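Local coordinates for protein oxidoreductase (Ralstonia eutropha, PDB 3HJ9) that binds flavin mononucleotide and is probably an FMN-dependent oxidoreductase of the nitroreductase family, at residues Arg49-Glu54 and Gly181-Gly186. Residues are numbered along the deposited sequence; the frame is centred on the assembly and turned at random.
With FMN (flavin mononucleotide), chain C.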
# COMPACT_ATOMS: atom_id res chain seq x y z
N ARG A 49 -11.04 7.53 -3.62
CA ARG A 49 -9.91 7.37 -2.68
C ARG A 49 -9.21 8.74 -2.57
O ARG A 49 -8.84 9.33 -3.59
CB ARG A 49 -8.98 6.24 -3.17
CG ARG A 49 -8.08 5.56 -2.10
CD ARG A 49 -7.06 6.46 -1.43
NE ARG A 49 -6.33 7.29 -2.39
CZ ARG A 49 -5.66 8.41 -2.10
NH1 ARG A 49 -5.54 8.86 -0.86
NH2 ARG A 49 -5.09 9.09 -3.09
N LYS A 50 -9.16 9.28 -1.35
CA LYS A 50 -8.61 10.61 -1.08
C LYS A 50 -8.22 10.74 0.39
O LYS A 50 -8.64 9.92 1.20
CB LYS A 50 -9.65 11.70 -1.39
CG LYS A 50 -10.91 11.69 -0.47
CD LYS A 50 -11.91 12.80 -0.77
CE LYS A 50 -11.35 14.19 -0.45
NZ LYS A 50 -12.41 15.27 -0.61
N SER A 51 -7.50 11.81 0.72
CA SER A 51 -7.13 12.11 2.11
C SER A 51 -8.04 13.19 2.71
O SER A 51 -8.36 14.17 2.08
CB SER A 51 -5.65 12.47 2.23
OG SER A 51 -4.86 11.32 1.98
N THR A 52 -8.42 12.99 3.97
CA THR A 52 -9.26 13.91 4.73
C THR A 52 -8.51 14.25 6.00
O THR A 52 -7.90 13.35 6.59
CB THR A 52 -10.59 13.21 5.11
OG1 THR A 52 -11.17 12.70 3.91
CG2 THR A 52 -11.58 14.21 5.81
N ARG A 53 -8.56 15.53 6.41
CA ARG A 53 -7.82 16.02 7.57
C ARG A 53 -8.64 16.68 8.68
O ARG A 53 -8.10 16.91 9.74
CB ARG A 53 -6.68 16.94 7.12
CG ARG A 53 -5.55 16.21 6.44
CD ARG A 53 -4.29 17.08 6.17
NE ARG A 53 -3.32 16.29 5.38
CZ ARG A 53 -3.40 16.07 4.06
NH1 ARG A 53 -4.42 16.55 3.34
NH2 ARG A 53 -2.48 15.33 3.44
N GLU A 54 -9.91 16.98 8.42
CA GLU A 54 -10.84 17.51 9.41
C GLU A 54 -12.01 16.50 9.54
O GLU A 54 -12.63 16.13 8.55
CB GLU A 54 -11.33 18.89 9.02
CG GLU A 54 -10.26 20.00 9.20
N GLY A 181 -13.69 9.46 6.15
CA GLY A 181 -12.44 10.11 5.79
C GLY A 181 -11.28 9.33 6.39
O GLY A 181 -11.44 8.63 7.42
N ALA A 182 -10.11 9.45 5.76
CA ALA A 182 -8.87 8.84 6.21
C ALA A 182 -7.64 9.67 5.74
O ALA A 182 -7.73 10.38 4.73
CB ALA A 182 -8.76 7.37 5.68
N VAL A 183 -6.53 9.59 6.49
CA VAL A 183 -5.24 10.20 6.04
C VAL A 183 -4.12 9.40 6.67
O VAL A 183 -4.11 9.21 7.90
CB VAL A 183 -5.14 11.71 6.32
CG1 VAL A 183 -5.22 12.01 7.81
CG2 VAL A 183 -3.82 12.33 5.70
N VAL A 184 -3.27 8.79 5.83
CA VAL A 184 -2.10 8.07 6.27
C VAL A 184 -1.05 9.15 6.65
O VAL A 184 -0.98 10.23 6.02
CB VAL A 184 -1.57 7.04 5.20
CG1 VAL A 184 -1.01 7.75 3.94
CG2 VAL A 184 -0.51 6.14 5.85
N ARG A 185 -0.30 8.90 7.73
CA ARG A 185 0.70 9.85 8.25
C ARG A 185 1.97 9.09 8.55
O ARG A 185 1.96 8.09 9.29
CB ARG A 185 0.18 10.57 9.48
CG ARG A 185 -1.25 11.08 9.32
CD ARG A 185 -1.88 11.38 10.64
NE ARG A 185 -1.36 12.56 11.28
CZ ARG A 185 -1.74 12.98 12.49
NH1 ARG A 185 -2.65 12.32 13.19
NH2 ARG A 185 -1.22 14.08 13.00
N GLY A 186 3.05 9.55 7.94
CA GLY A 186 4.39 8.98 8.05
C GLY A 186 5.33 9.83 8.84
O GLY A 186 6.41 9.38 9.16
N1 FMN C . -0.35 13.55 5.20
C2 FMN C . -0.22 14.27 6.37
O2 FMN C . -1.01 15.18 6.63
N3 FMN C . 0.81 13.96 7.25
C4 FMN C . 1.73 12.96 6.96
O4 FMN C . 2.62 12.72 7.78
C4A FMN C . 1.59 12.22 5.77
N5 FMN C . 2.48 11.21 5.45
C5A FMN C . 2.30 10.43 4.32
C6 FMN C . 3.20 9.40 4.09
C7 FMN C . 3.07 8.61 2.94
C7M FMN C . 4.06 7.50 2.69
C8 FMN C . 2.05 8.85 2.02
C8M FMN C . 1.93 8.01 0.78
C9 FMN C . 1.14 9.91 2.24
C9A FMN C . 1.25 10.71 3.40
N10 FMN C . 0.37 11.75 3.71
C10 FMN C . 0.55 12.52 4.88
C1' FMN C . -0.82 12.07 2.85
C2' FMN C . -0.50 12.93 1.65
O2' FMN C . -0.22 14.26 2.04
C3' FMN C . -1.69 12.86 0.71
O3' FMN C . -1.74 11.55 0.18
C4' FMN C . -1.52 13.92 -0.40
O4' FMN C . -1.90 15.16 0.18
C5' FMN C . -2.34 13.63 -1.65
O5' FMN C . -3.71 13.68 -1.26
P FMN C . -4.67 12.44 -1.55
O1P FMN C . -4.50 11.87 -2.94
O2P FMN C . -4.34 11.35 -0.55
O3P FMN C . -6.11 12.93 -1.38
O HOH W 1 -10.49 10.44 2.97
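Thr52 meets Ala182 in a backbone contact at the FMN site, where residues 50-53 of the loop after helix 42-48 run nearly at right angles to residues 181-183 of strand 181-185. One direct hydrogen bond joins the backbones, Thr52 N to Ala182 O at 2.8 Å, with the donor above the carbonyl plane. A water bridges the two segments: it donates to Lys50 O, accepts from Ala182 N and bonds Thr52 OG1. Thr52 sets OG1 beside its own backbone N (chi1 -54°); Gly181, having no side chain, lets it lie directly against Gly181 CA at 3.4 Å.

Branched Val183 fills the angle between loop and flavin. Its CG2 lies 3.9 Å from Ser51 CB and also against one face of the Arg53 guanidinium, while Arg53 NE runs almost straight to FMN O2 (2.9 Å). Cationic Arg49 and small, polar Ser51 suit the phosphate: Arg49 NH1 and Ser51 OG both bond to FMN O2P, and Ser51 N to FMN O3P. Arg49 also hydrogen-bonds to Arg83 O and Thr84 O of the second subunit.

Tyr172 OH of helix 156-177 hydrogen-bonds to both Ser51 OG and Val184 N, linking the two segments; strand 203-212 pairs with 181-185, an outermost strand of the chain's antiparallel sheet.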